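Local coordinates for poly(ADP-ribose) glycohydrolase (Thermomonospora curvata, PDB 3SIG), which hydrolyses poly(ADP-ribose), cutting the glycosidic bonds between its ribose units and releasing ADP-ribose, at residues E71-T74 with L75-A78; P129-Y132 with A133-R137; G244-A247 with G248-H252. One frame throughout, in Å; residues are numbered along the deposited sequence.

How the contacts relate
Contact 1 is the buried one: it joins the end of strand 66-70 to helix 74-84 and holds the adenine of the ligand. Contacts 2 and 3 lie farther out and are partly buried, each with aromatic side chains turned inward and other residues exposed. Contact 2 falls within the single helix 129-138, on the other side of the chain's centre from contact 1, their centres about 29 Å apart. Contact 3 leads into strand 252-256, whose side chains also meet contact 1. The chemistry follows these places: a capping hydroxyl and a ligand-binding amide in contact 1, a histidine-gripped helix carbonyl in contact 2, and an arginine spanning two turns in contact 3.

Contact 1. Residues E71-T74 with L75-A78; sequences EETT and LAAA. With AR6 ([(2R,3S,4R,5R)-5-(6-aminopurin-9-yl)-3,4-dihydroxy-oxolan-2-yl]methyl [hydroxy-[[(2R,3S,4R,5S)-3,4,5-trihydroxyoxolan-2-yl]methoxy]phosphoryl] hydrogen phosphate), chain B.
Thr73 is the N-cap of helix 74-84, and its hydroxyl and carbonyl take up the amides of Ala76 and Ala77 in the first turn. Its OG1 accepts from Ala76 N at 2.9 Å, while the Thr73 carbonyl O takes Ala77 N at 3.0 Å in a nearly straight bond. The hydroxyl lies between the backbone N and the carbonyl carbon (chi1 62°), which turns it to the opening helix amides; it is also hydrogen-bonded to Asp159. One residue on, Thr74 O receives Ala78 N at 3.0 Å, and Thr74 OG1 is tied to Gln111.

Van der Waals contacts between methyl groups and oxygens flank the cap. The Ala76 methyl abuts the capping oxygen, CB to Thr73 OG1 3.2 Å. The carboxylate of Glu72 lies alongside Ala77, with OE1 3.5 Å from its CB; a hydrogen bond to Thr70 and a salt bridge to Arg80 hold this acid group.

Ligand binding uses the same backbone. Thr74 N donates to N1 of the adenine in AR6 at 3.0 Å (153°), and Thr73 CA approaches that nitrogen to 3.3 Å. The arrangement is a threonine N-cap after a strand, built into the adenine end of the ADP-ribose pocket of a macrodomain-type fold.

Contact 2. Residues P129-Y132 with A133-R137; sequences PQFY and AFHHR
The carbonyl O of Tyr132 is gripped twice by His136, once by its backbone and once by its imidazole. His136 N makes the ordinary i to i+4 helical bond to Tyr132 O at 2.9 Å, and His136 ND1 donates to the same oxygen at 2.9 Å. The two donors come from different directions: the amide lies almost in line with the C=O bond, whereas ND1 stands well above the carbonyl plane, 60° out of it. The oxygen lies close to the imidazole plane, at the ring's edge. With CG beside the backbone N (chi1 -87°), the ring folds back along the helix to reach this carbonyl, and the bond fixes its rotation.

On the buried side of the helix, His135 sets an edge against a face of the Phe131 ring in a T-shaped pair, with planes at 84° and centroids 4.8 Å apart. CE1 leads, 3.7 Å from Phe131 CZ and offset toward the rim. His135 NE2 is hydrogen-bonded to Ser144 OG and ND1 only weakly to Ala97 O; together these bonds orient the imidazole against Phe131. The Phe131 ring also puts CD2 over the centre of a face of the Tyr132 ring, and both rings pack on Ile148.

Backbone bonds run from Pro129 O to Ala133 N at 2.8 Å and from Gln130 O to Phe134 N at 3.0 Å, while the His135 amide bonds only weakly to Phe131 O. This is an amphipathic alpha-helix, its aromatic face laid on edge strand 42-44 of the central sheet and its neighbour 147-157.

Contact 3. Residues G244-A247 with G248-H252; sequences GPFA and GRFAH
Arg249 reaches back across the turn to Pro245, and most of its side chain runs along the preceding loop. CB sits 3.5 Å from Phe246 O. CG comes next, within van der Waals reach of both Ala247 O and Phe246 O. CD passes Phe246 on its way to the proline carbonyl and comes to 4.2 Å from CD1 of that ring. NE then donates to Pro245 O at 2.7 Å, a nearly straight bond (163°) made in the plane of both the carbonyl and the guanidinium. The chain is extended from CG to NE (chi2 -161°, chi3 -162°), which gives it the span it needs. At the tip, the guanidinium stands almost perpendicular to the Phe246 ring.

The backbone of Arg249 closes a second link, N to Phe246 O at 3.1 Å. That oxygen also receives a bond from a water, 2.8 Å away, which in turn accepts from Phe250 N at 2.9 Å and so bridges the two residues. Inward of the loop, Phe246 CD1 touches Phe250 CE2 at 3.7 Å; the rings are near parallel but slid apart, with little overlap, and both lie against Leu204 and Leu240.

Two overlapping beta turns result: type I over Gly244-Ala247, then type II over Phe246-Arg249, with Gly248 at its positive-phi corner. Together they make up the middle of the loop connecting helix 229-240 to strand 252-256 of the alpha/beta fold.

Contact 1. Residues E71-T74 with L75-A78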
ATOM      1  N   GLU A  71       0.234   9.530  12.981  1.00 13.64           N
ATOM      2  CA  GLU A  71      -0.529  10.304  11.991  1.00 14.52           C
ATOM      3  C   GLU A  71       0.256  10.558  10.705  1.00 16.05           C
ATOM      4  O   GLU A  71      -0.128  11.415   9.891  1.00 16.09           O
ATOM      5  CB  GLU A  71      -1.037  11.628  12.575  1.00 18.95           C
ATOM      6  CG  GLU A  71      -2.177  11.414  13.607  1.00 27.73           C
ATOM      7  CD  GLU A  71      -2.975  12.677  13.937  1.00 32.47           C
ATOM      8  OE1 GLU A  71      -4.086  12.905  13.368  1.00 24.38           O
ATOM      9  OE2 GLU A  71      -2.479  13.423  14.805  1.00 29.47           O
ATOM     10  N   GLU A  72       1.333   9.806  10.524  1.00 13.06           N
ATOM     11  CA  GLU A  72       2.129   9.888   9.324  1.00 13.11           C
ATOM     12  C   GLU A  72       1.369   9.401   8.128  1.00 11.03           C
ATOM     13  O   GLU A  72       0.533   8.512   8.205  1.00 10.46           O
ATOM     14  CB  GLU A  72       3.381   9.017   9.458  1.00 13.25           C
ATOM     15  CG  GLU A  72       4.376   9.518  10.480  1.00 14.09           C
ATOM     16  CD  GLU A  72       5.425   8.499  10.815  1.00 13.16           C
ATOM     17  OE1 GLU A  72       5.061   7.404  11.267  1.00 13.54           O
ATOM     18  OE2 GLU A  72       6.617   8.801  10.621  1.00 16.93           O
ATOM     19  N   THR A  73       1.723   9.935   6.973  1.00 10.45           N
ATOM     20  CA  THR A  73       1.373   9.294   5.724  1.00 10.11           C
ATOM     21  C   THR A  73       2.145   7.976   5.611  1.00  9.33           C
ATOM     22  O   THR A  73       3.177   7.755   6.265  1.00  9.52           O
ATOM     23  CB  THR A  73       1.757  10.141   4.508  1.00 10.20           C
ATOM     24  OG1 THR A  73       3.178  10.310   4.526  1.00 10.69           O
ATOM     25  CG2 THR A  73       1.090  11.500   4.541  1.00 12.85           C
ATOM     26  N   THR A  74       1.662   7.101   4.743  1.00  8.48           N
ATOM     27  CA  THR A  74       2.370   5.858   4.425  1.00  9.07           C
ATOM     28  C   THR A  74       3.823   6.146   4.087  1.00  8.14           C
ATOM     29  O   THR A  74       4.748   5.504   4.606  1.00  9.09           O
ATOM     30  CB  THR A  74       1.701   5.133   3.262  1.00  8.40           C
ATOM     31  OG1 THR A  74       0.288   5.027   3.525  1.00  8.01           O
ATOM     32  CG2 THR A  74       2.308   3.752   3.025  1.00  8.09           C
ATOM     33  N   LEU A  75       4.043   7.066   3.176  1.00  8.76           N
ATOM     34  CA  LEU A  75       5.410   7.347   2.743  1.00 10.18           C
ATOM     35  C   LEU A  75       6.270   7.967   3.808  1.00  9.63           C
ATOM     36  O   LEU A  75       7.458   7.652   3.893  1.00 10.56           O
ATOM     37  CB  LEU A  75       5.397   8.207   1.500  1.00 13.44           C
ATOM     38  CG  LEU A  75       4.928   7.429   0.271  1.00 16.46           C
ATOM     39  CD1 LEU A  75       4.915   8.347  -0.908  1.00 18.07           C
ATOM     40  CD2 LEU A  75       5.738   6.178  -0.049  1.00 17.30           C
ATOM     41  N   ALA A  76       5.712   8.823   4.653  1.00 10.02           N
ATOM     42  CA  ALA A  76       6.515   9.450   5.695  1.00 10.28           C
ATOM     43  C   ALA A  76       6.982   8.384   6.678  1.00 10.58           C
ATOM     44  O   ALA A  76       8.131   8.354   7.108  1.00 11.49           O
ATOM     45  CB  ALA A  76       5.738  10.553   6.410  1.00 12.32           C
ATOM     46  N   ALA A  77       6.087   7.479   7.042  1.00  9.86           N
ATOM     47  CA  ALA A  77       6.472   6.403   7.950  1.00  9.18           C
ATOM     48  C   ALA A  77       7.539   5.539   7.293  1.00  8.80           C
ATOM     49  O   ALA A  77       8.534   5.151   7.942  1.00 10.46           O
ATOM     50  CB  ALA A  77       5.251   5.548   8.344  1.00 10.70           C
ATOM     51  N   ALA A  78       7.364   5.176   6.045  1.00  9.31           N
ATOM     52  CA  ALA A  78       8.354   4.371   5.331  1.00  9.04           C
ATOM     53  C   ALA A  78       9.706   5.056   5.276  1.00  9.40           C
ATOM     54  O   ALA A  78      10.744   4.425   5.509  1.00 10.78           O
ATOM     55  CB  ALA A  78       7.884   4.057   3.960  1.00 10.84           C
TER
HETATM   56  N1  AR6 B 280      -1.183   7.776   4.279  1.00  9.49           N
HETATM   57  C2  AR6 B 280      -1.772   7.167   5.303  1.00 10.25           C
HETATM   58  N3  AR6 B 280      -3.116   7.096   5.525  1.00  8.90           N
HETATM   59  C4  AR6 B 280      -3.853   7.703   4.566  1.00 10.35           C
HETATM   60  C5  AR6 B 280      -3.265   8.369   3.434  1.00  9.51           C
HETATM   61  C6  AR6 B 280      -1.897   8.355   3.354  1.00  9.54           C
HETATM   62  N6  AR6 B 280      -1.263   9.003   2.293  1.00 11.25           N
HETATM   63  N7  AR6 B 280      -4.367   8.858   2.647  1.00 10.07           N
HETATM   64  C8  AR6 B 280      -5.445   8.543   3.282  1.00 10.32           C
HETATM   65  N9  AR6 B 280      -5.236   7.855   4.441  1.00  9.56           N
HETATM   66  PA  AR6 B 280      -8.002   5.368   1.020  1.00 10.02           P
HETATM   67  PB  AR6 B 280      -9.341   2.759   0.492  1.00  9.49           P
HETATM   68  C1' AR6 B 280      -6.151   7.289   5.429  1.00 10.60           C
HETATM   69  O1A AR6 B 280      -9.336   6.024   1.004  1.00 11.74           O
HETATM   70  O1B AR6 B 280      -8.695   1.390   0.574  1.00  9.97           O
HETATM   71  C1D AR6 B 280      -8.052   4.965  -4.222  1.00 10.70           C
HETATM   72  O1D AR6 B 280      -8.641   5.749  -5.221  1.00 12.62           O
HETATM   73  C2' AR6 B 280      -7.489   7.992   5.502  1.00  9.74           C
HETATM   74  O2' AR6 B 280      -7.956   7.990   6.822  1.00 12.26           O
HETATM   75  O2A AR6 B 280      -6.945   5.888   0.080  1.00 10.77           O
HETATM   76  O2B AR6 B 280     -10.507   3.046   1.376  1.00 10.19           O
HETATM   77  C2D AR6 B 280      -7.695   3.664  -4.827  1.00 11.61           C
HETATM   78  O2D AR6 B 280      -7.027   3.693  -6.040  1.00  9.81           O
HETATM   79  C3' AR6 B 280      -8.345   7.120   4.658  1.00 11.11           C
HETATM   80  O3' AR6 B 280      -9.681   7.145   5.044  1.00 12.06           O
HETATM   81  O3A AR6 B 280      -8.180   3.799   0.833  1.00  9.27           O
HETATM   82  C3D AR6 B 280      -8.861   2.803  -4.591  1.00  9.66           C
HETATM   83  O3D AR6 B 280      -9.677   3.016  -5.713  1.00 13.34           O
HETATM   84  C4' AR6 B 280      -7.765   5.744   4.815  1.00 10.59           C
HETATM   85  O4' AR6 B 280      -6.420   5.930   5.197  1.00  9.66           O
HETATM   86  C4D AR6 B 280      -9.429   3.361  -3.335  1.00  9.86           C
HETATM   87  O4D AR6 B 280      -9.007   4.711  -3.212  1.00 11.50           O
HETATM   88  C5' AR6 B 280      -7.858   4.840   3.594  1.00 10.40           C
HETATM   89  O5' AR6 B 280      -7.287   5.473   2.460  1.00 10.44           O
HETATM   90  C5D AR6 B 280      -9.047   2.572  -2.083  1.00  9.41           C
HETATM   91  O5D AR6 B 280      -9.768   3.105  -0.989  1.00  9.55           O

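Contact 2. Residues P129-Y132 with A133-R137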
ATOM      1  N   PRO A 129      -1.114  -6.501 -16.041  1.00 12.16           N
ATOM      2  CA  PRO A 129      -2.485  -6.354 -16.528  1.00 12.42           C
ATOM      3  C   PRO A 129      -3.389  -7.494 -16.110  1.00 13.01           C
ATOM      4  O   PRO A 129      -4.608  -7.318 -16.033  1.00 13.58           O
ATOM      5  CB  PRO A 129      -2.314  -6.336 -18.048  1.00 13.62           C
ATOM      6  CG  PRO A 129      -0.976  -6.970 -18.302  1.00 15.54           C
ATOM      7  CD  PRO A 129      -0.139  -6.587 -17.150  1.00 12.48           C
ATOM      8  N   GLN A 130      -2.841  -8.682 -15.838  1.00 12.51           N
ATOM      9  CA  GLN A 130      -3.662  -9.821 -15.437  1.00 15.37           C
ATOM     10  C   GLN A 130      -4.458  -9.519 -14.168  1.00 13.20           C
ATOM     11  O   GLN A 130      -5.566 -10.000 -13.993  1.00 14.42           O
ATOM     12  CB  GLN A 130      -2.831 -11.095 -15.164  1.00 18.24           C
ATOM     13  CG  GLN A 130      -2.318 -11.828 -16.399  1.00 25.27           C
ATOM     14  CD  GLN A 130      -1.853 -13.245 -16.059  1.00 48.59           C
ATOM     15  OE1 GLN A 130      -1.772 -13.617 -14.888  1.00 57.95           O
ATOM     16  NE2 GLN A 130      -1.562 -14.041 -17.080  1.00 58.39           N
ATOM     17  N   PHE A 131      -3.856  -8.791 -13.234  1.00 12.12           N
ATOM     18  CA  PHE A 131      -4.530  -8.448 -11.965  1.00 11.66           C
ATOM     19  C   PHE A 131      -5.789  -7.627 -12.220  1.00 11.78           C
ATOM     20  O   PHE A 131      -6.887  -7.918 -11.714  1.00 11.96           O
ATOM     21  CB  PHE A 131      -3.529  -7.717 -11.079  1.00  9.92           C
ATOM     22  CG  PHE A 131      -4.101  -7.131  -9.800  1.00  9.90           C
ATOM     23  CD1 PHE A 131      -3.947  -7.787  -8.586  1.00 10.21           C
ATOM     24  CD2 PHE A 131      -4.687  -5.877  -9.800  1.00  9.60           C
ATOM     25  CE1 PHE A 131      -4.388  -7.196  -7.410  1.00 10.12           C
ATOM     26  CE2 PHE A 131      -5.129  -5.276  -8.620  1.00  9.83           C
ATOM     27  CZ  PHE A 131      -4.957  -5.940  -7.424  1.00 10.74           C
ATOM     28  N   TYR A 132      -5.614  -6.589 -13.008  1.00 11.03           N
ATOM     29  CA  TYR A 132      -6.689  -5.664 -13.331  1.00 11.82           C
ATOM     30  C   TYR A 132      -7.744  -6.303 -14.210  1.00 12.13           C
ATOM     31  O   TYR A 132      -8.935  -6.149 -13.966  1.00 14.08           O
ATOM     32  CB  TYR A 132      -6.092  -4.361 -13.915  1.00 10.50           C
ATOM     33  CG  TYR A 132      -5.172  -3.753 -12.899  1.00  9.37           C
ATOM     34  CD1 TYR A 132      -5.694  -3.063 -11.806  1.00  9.34           C
ATOM     35  CD2 TYR A 132      -3.798  -3.908 -12.966  1.00 10.29           C
ATOM     36  CE1 TYR A 132      -4.863  -2.567 -10.808  1.00  9.69           C
ATOM     37  CE2 TYR A 132      -2.970  -3.424 -11.987  1.00  9.21           C
ATOM     38  CZ  TYR A 132      -3.503  -2.728 -10.908  1.00  8.58           C
ATOM     39  OH  TYR A 132      -2.660  -2.250  -9.908  1.00  9.29           O
ATOM     40  N   ALA A 133      -7.305  -7.090 -15.182  1.00 12.34           N
ATOM     41  CA  ALA A 133      -8.263  -7.803 -16.037  1.00 13.85           C
ATOM     42  C   ALA A 133      -9.135  -8.773 -15.238  1.00 13.24           C
ATOM     43  O   ALA A 133     -10.344  -8.871 -15.466  1.00 15.56           O
ATOM     44  CB  ALA A 133      -7.548  -8.545 -17.160  1.00 15.99           C
ATOM     45  N   PHE A 134      -8.530  -9.487 -14.294  1.00 14.17           N
ATOM     46  CA  PHE A 134      -9.303 -10.394 -13.459  1.00 13.98           C
ATOM     47  C   PHE A 134     -10.440  -9.659 -12.780  1.00 12.96           C
ATOM     48  O   PHE A 134     -11.579 -10.112 -12.773  1.00 15.51           O
ATOM     49  CB  PHE A 134      -8.428 -11.065 -12.400  1.00 16.17           C
ATOM     50  CG  PHE A 134      -9.203 -11.988 -11.513  1.00 14.80           C
ATOM     51  CD1 PHE A 134      -9.802 -11.503 -10.367  1.00 16.75           C
ATOM     52  CD2 PHE A 134      -9.407 -13.317 -11.860  1.00 17.33           C
ATOM     53  CE1 PHE A 134     -10.555 -12.338  -9.563  1.00 17.55           C
ATOM     54  CE2 PHE A 134     -10.157 -14.144 -11.052  1.00 18.57           C
ATOM     55  CZ  PHE A 134     -10.725 -13.645  -9.906  1.00 18.71           C
ATOM     56  N   HIS A 135     -10.145  -8.533 -12.154  1.00 13.33           N
ATOM     57  CA  HIS A 135     -11.188  -7.820 -11.431  1.00 13.79           C
ATOM     58  C   HIS A 135     -12.223  -7.184 -12.344  1.00 14.81           C
ATOM     59  O   HIS A 135     -13.420  -7.193 -12.038  1.00 16.33           O
ATOM     60  CB  HIS A 135     -10.602  -6.799 -10.451  1.00 12.58           C
ATOM     61  CG  HIS A 135      -9.823  -7.440  -9.349  1.00 11.33           C
ATOM     62  ND1 HIS A 135      -8.502  -7.141  -9.088  1.00 11.60           N
ATOM     63  CD2 HIS A 135     -10.165  -8.410  -8.476  1.00 11.67           C
ATOM     64  CE1 HIS A 135      -8.070  -7.904  -8.099  1.00 10.85           C
ATOM     65  NE2 HIS A 135      -9.060  -8.685  -7.715  1.00 11.18           N
ATOM     66  N   HIS A 136     -11.794  -6.691 -13.502  1.00 15.44           N
ATOM     67  CA  HIS A 136     -12.739  -6.121 -14.436  1.00 16.55           C
ATOM     68  C   HIS A 136     -13.752  -7.148 -14.877  1.00 19.85           C
ATOM     69  O   HIS A 136     -14.943  -6.835 -15.016  1.00 21.27           O
ATOM     70  CB  HIS A 136     -12.025  -5.559 -15.653  1.00 18.21           C
ATOM     71  CG  HIS A 136     -11.591  -4.149 -15.458  1.00 20.69           C
ATOM     72  ND1 HIS A 136     -10.347  -3.808 -14.975  1.00 30.20           N
ATOM     73  CD2 HIS A 136     -12.272  -2.986 -15.606  1.00 33.78           C
ATOM     74  CE1 HIS A 136     -10.260  -2.496 -14.883  1.00 23.25           C
ATOM     75  NE2 HIS A 136     -11.413  -1.971 -15.259  1.00 37.48           N
ATOM     76  N   ARG A 137     -13.298  -8.375 -15.117  1.00 17.37           N
ATOM     77  CA  ARG A 137     -14.194  -9.428 -15.582  1.00 20.77           C
ATOM     78  C   ARG A 137     -15.022 -10.006 -14.452  1.00 21.29           C
ATOM     79  O   ARG A 137     -16.118 -10.486 -14.671  1.00 24.00           O
ATOM     80  CB  ARG A 137     -13.386 -10.541 -16.257  1.00 24.36           C
ATOM     81  CG  ARG A 137     -12.687 -10.073 -17.533  1.00 36.73           C
ATOM     82  CD  ARG A 137     -11.388 -10.833 -17.831  1.00 60.11           C
ATOM     83  NE  ARG A 137     -11.622 -12.163 -18.391  1.00 75.09           N
ATOM     84  CZ  ARG A 137     -10.695 -12.906 -18.992  1.00 83.40           C
ATOM     85  NH1 ARG A 137      -9.453 -12.451 -19.124  1.00 86.06           N
ATOM     86  NH2 ARG A 137     -11.006 -14.104 -19.472  1.00 83.73           N
TER

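Contact 3. Residues G244-A247 with G248-H252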
ATOM      1  N   GLY A 244      -2.023 -14.445  17.911  1.00 14.09           N
ATOM      2  CA  GLY A 244      -2.508 -14.614  16.558  1.00 13.32           C
ATOM      3  C   GLY A 244      -1.381 -15.132  15.672  1.00 13.92           C
ATOM      4  O   GLY A 244      -0.230 -15.193  16.101  1.00 14.35           O
ATOM      5  N   PRO A 245      -1.699 -15.504  14.420  1.00 12.95           N
ATOM      6  CA  PRO A 245      -0.736 -16.212  13.581  1.00 13.71           C
ATOM      7  C   PRO A 245       0.530 -15.447  13.267  1.00 14.02           C
ATOM      8  O   PRO A 245       1.544 -16.070  12.982  1.00 16.21           O
ATOM      9  CB  PRO A 245      -1.525 -16.516  12.307  1.00 14.91           C
ATOM     10  CG  PRO A 245      -2.731 -15.714  12.376  1.00 19.34           C
ATOM     11  CD  PRO A 245      -3.032 -15.479  13.801  1.00 14.67           C
ATOM     12  N   PHE A 246       0.470 -14.116  13.295  1.00 11.89           N
ATOM     13  CA  PHE A 246       1.642 -13.285  13.033  1.00 11.72           C
ATOM     14  C   PHE A 246       2.213 -12.625  14.292  1.00 12.69           C
ATOM     15  O   PHE A 246       3.060 -11.745  14.185  1.00 13.53           O
ATOM     16  CB  PHE A 246       1.356 -12.237  11.927  1.00 11.40           C
ATOM     17  CG  PHE A 246       1.189 -12.869  10.584  1.00 10.77           C
ATOM     18  CD1 PHE A 246       2.280 -13.138   9.829  1.00 10.39           C
ATOM     19  CD2 PHE A 246      -0.066 -13.274  10.134  1.00 11.16           C
ATOM     20  CE1 PHE A 246       2.142 -13.763   8.592  1.00 11.89           C
ATOM     21  CE2 PHE A 246      -0.199 -13.907   8.908  1.00 12.16           C
ATOM     22  CZ  PHE A 246       0.895 -14.145   8.146  1.00 12.13           C
ATOM     23  N   ALA A 247       1.753 -13.039  15.470  1.00 12.42           N
ATOM     24  CA  ALA A 247       2.264 -12.473  16.704  1.00 15.58           C
ATOM     25  C   ALA A 247       3.756 -12.717  16.784  1.00 17.75           C
ATOM     26  O   ALA A 247       4.217 -13.846  16.639  1.00 17.77           O
ATOM     27  CB  ALA A 247       1.544 -13.081  17.927  1.00 15.27           C
ATOM     28  N   GLY A 248       4.507 -11.641  16.991  1.00 17.12           N
ATOM     29  CA  GLY A 248       5.949 -11.713  17.126  1.00 20.32           C
ATOM     30  C   GLY A 248       6.755 -11.971  15.873  1.00 22.40           C
ATOM     31  O   GLY A 248       7.972 -12.067  15.950  1.00 24.42           O
ATOM     32  N   ARG A 249       6.110 -12.046  14.707  1.00 15.92           N
ATOM     33  CA  ARG A 249       6.797 -12.392  13.481  1.00 17.52           C
ATOM     34  C   ARG A 249       7.404 -11.207  12.749  1.00 20.24           C
ATOM     35  O   ARG A 249       8.259 -11.371  11.874  1.00 24.23           O
ATOM     36  CB  ARG A 249       5.863 -13.145  12.548  1.00 20.08           C
ATOM     37  CG  ARG A 249       5.490 -14.488  13.114  1.00 22.85           C
ATOM     38  CD  ARG A 249       4.969 -15.428  12.056  1.00 31.70           C
ATOM     39  NE  ARG A 249       4.233 -16.515  12.691  1.00 33.26           N
ATOM     40  CZ  ARG A 249       4.797 -17.547  13.309  1.00 42.98           C
ATOM     41  NH1 ARG A 249       6.118 -17.650  13.367  1.00 49.67           N
ATOM     42  NH2 ARG A 249       4.037 -18.482  13.864  1.00 42.15           N
ATOM     43  N   PHE A 250       6.945 -10.013  13.076  1.00 12.68           N
ATOM     44  CA  PHE A 250       7.537  -8.818  12.511  1.00 11.09           C
ATOM     45  C   PHE A 250       8.320  -8.104  13.610  1.00 12.03           C
ATOM     46  O   PHE A 250       8.014  -8.236  14.800  1.00 15.05           O
ATOM     47  CB  PHE A 250       6.476  -7.901  11.883  1.00 11.09           C
ATOM     48  CG  PHE A 250       5.777  -8.537  10.734  1.00 10.03           C
ATOM     49  CD1 PHE A 250       6.413  -8.629   9.506  1.00 11.85           C
ATOM     50  CD2 PHE A 250       4.553  -9.135  10.891  1.00 10.37           C
ATOM     51  CE1 PHE A 250       5.808  -9.261   8.423  1.00 13.08           C
ATOM     52  CE2 PHE A 250       3.922  -9.767   9.801  1.00 11.47           C
ATOM     53  CZ  PHE A 250       4.548  -9.852   8.582  1.00 11.50           C
ATOM     54  N   ALA A 251       9.338  -7.361  13.211  1.00 11.52           N
ATOM     55  CA  ALA A 251      10.110  -6.539  14.166  1.00 14.33           C
ATOM     56  C   ALA A 251       9.379  -5.242  14.524  1.00 11.56           C
ATOM     57  O   ALA A 251       9.404  -4.778  15.655  1.00 13.42           O
ATOM     58  CB  ALA A 251      11.493  -6.228  13.612  1.00 13.32           C
ATOM     59  N   HIS A 252       8.718  -4.632  13.542  1.00 10.75           N
ATOM     60  CA  HIS A 252       8.140  -3.301  13.698  1.00 10.65           C
ATOM     61  C   HIS A 252       6.989  -3.154  12.713  1.00  9.50           C
ATOM     62  O   HIS A 252       7.140  -3.445  11.519  1.00 10.23           O
ATOM     63  CB  HIS A 252       9.228  -2.279  13.403  1.00 11.97           C
ATOM     64  CG  HIS A 252       8.890  -0.853  13.719  1.00 12.95           C
ATOM     65  ND1 HIS A 252       9.807   0.161  13.525  1.00 17.57           N
ATOM     66  CD2 HIS A 252       7.766  -0.252  14.178  1.00 15.46           C
ATOM     67  CE1 HIS A 252       9.264   1.321  13.846  1.00 17.04           C
ATOM     68  NE2 HIS A 252       8.033   1.098  14.268  1.00 16.23           N
TER
HETATM   69  O   HOH W   1       4.470  -9.292  14.387  1.00 12.79           O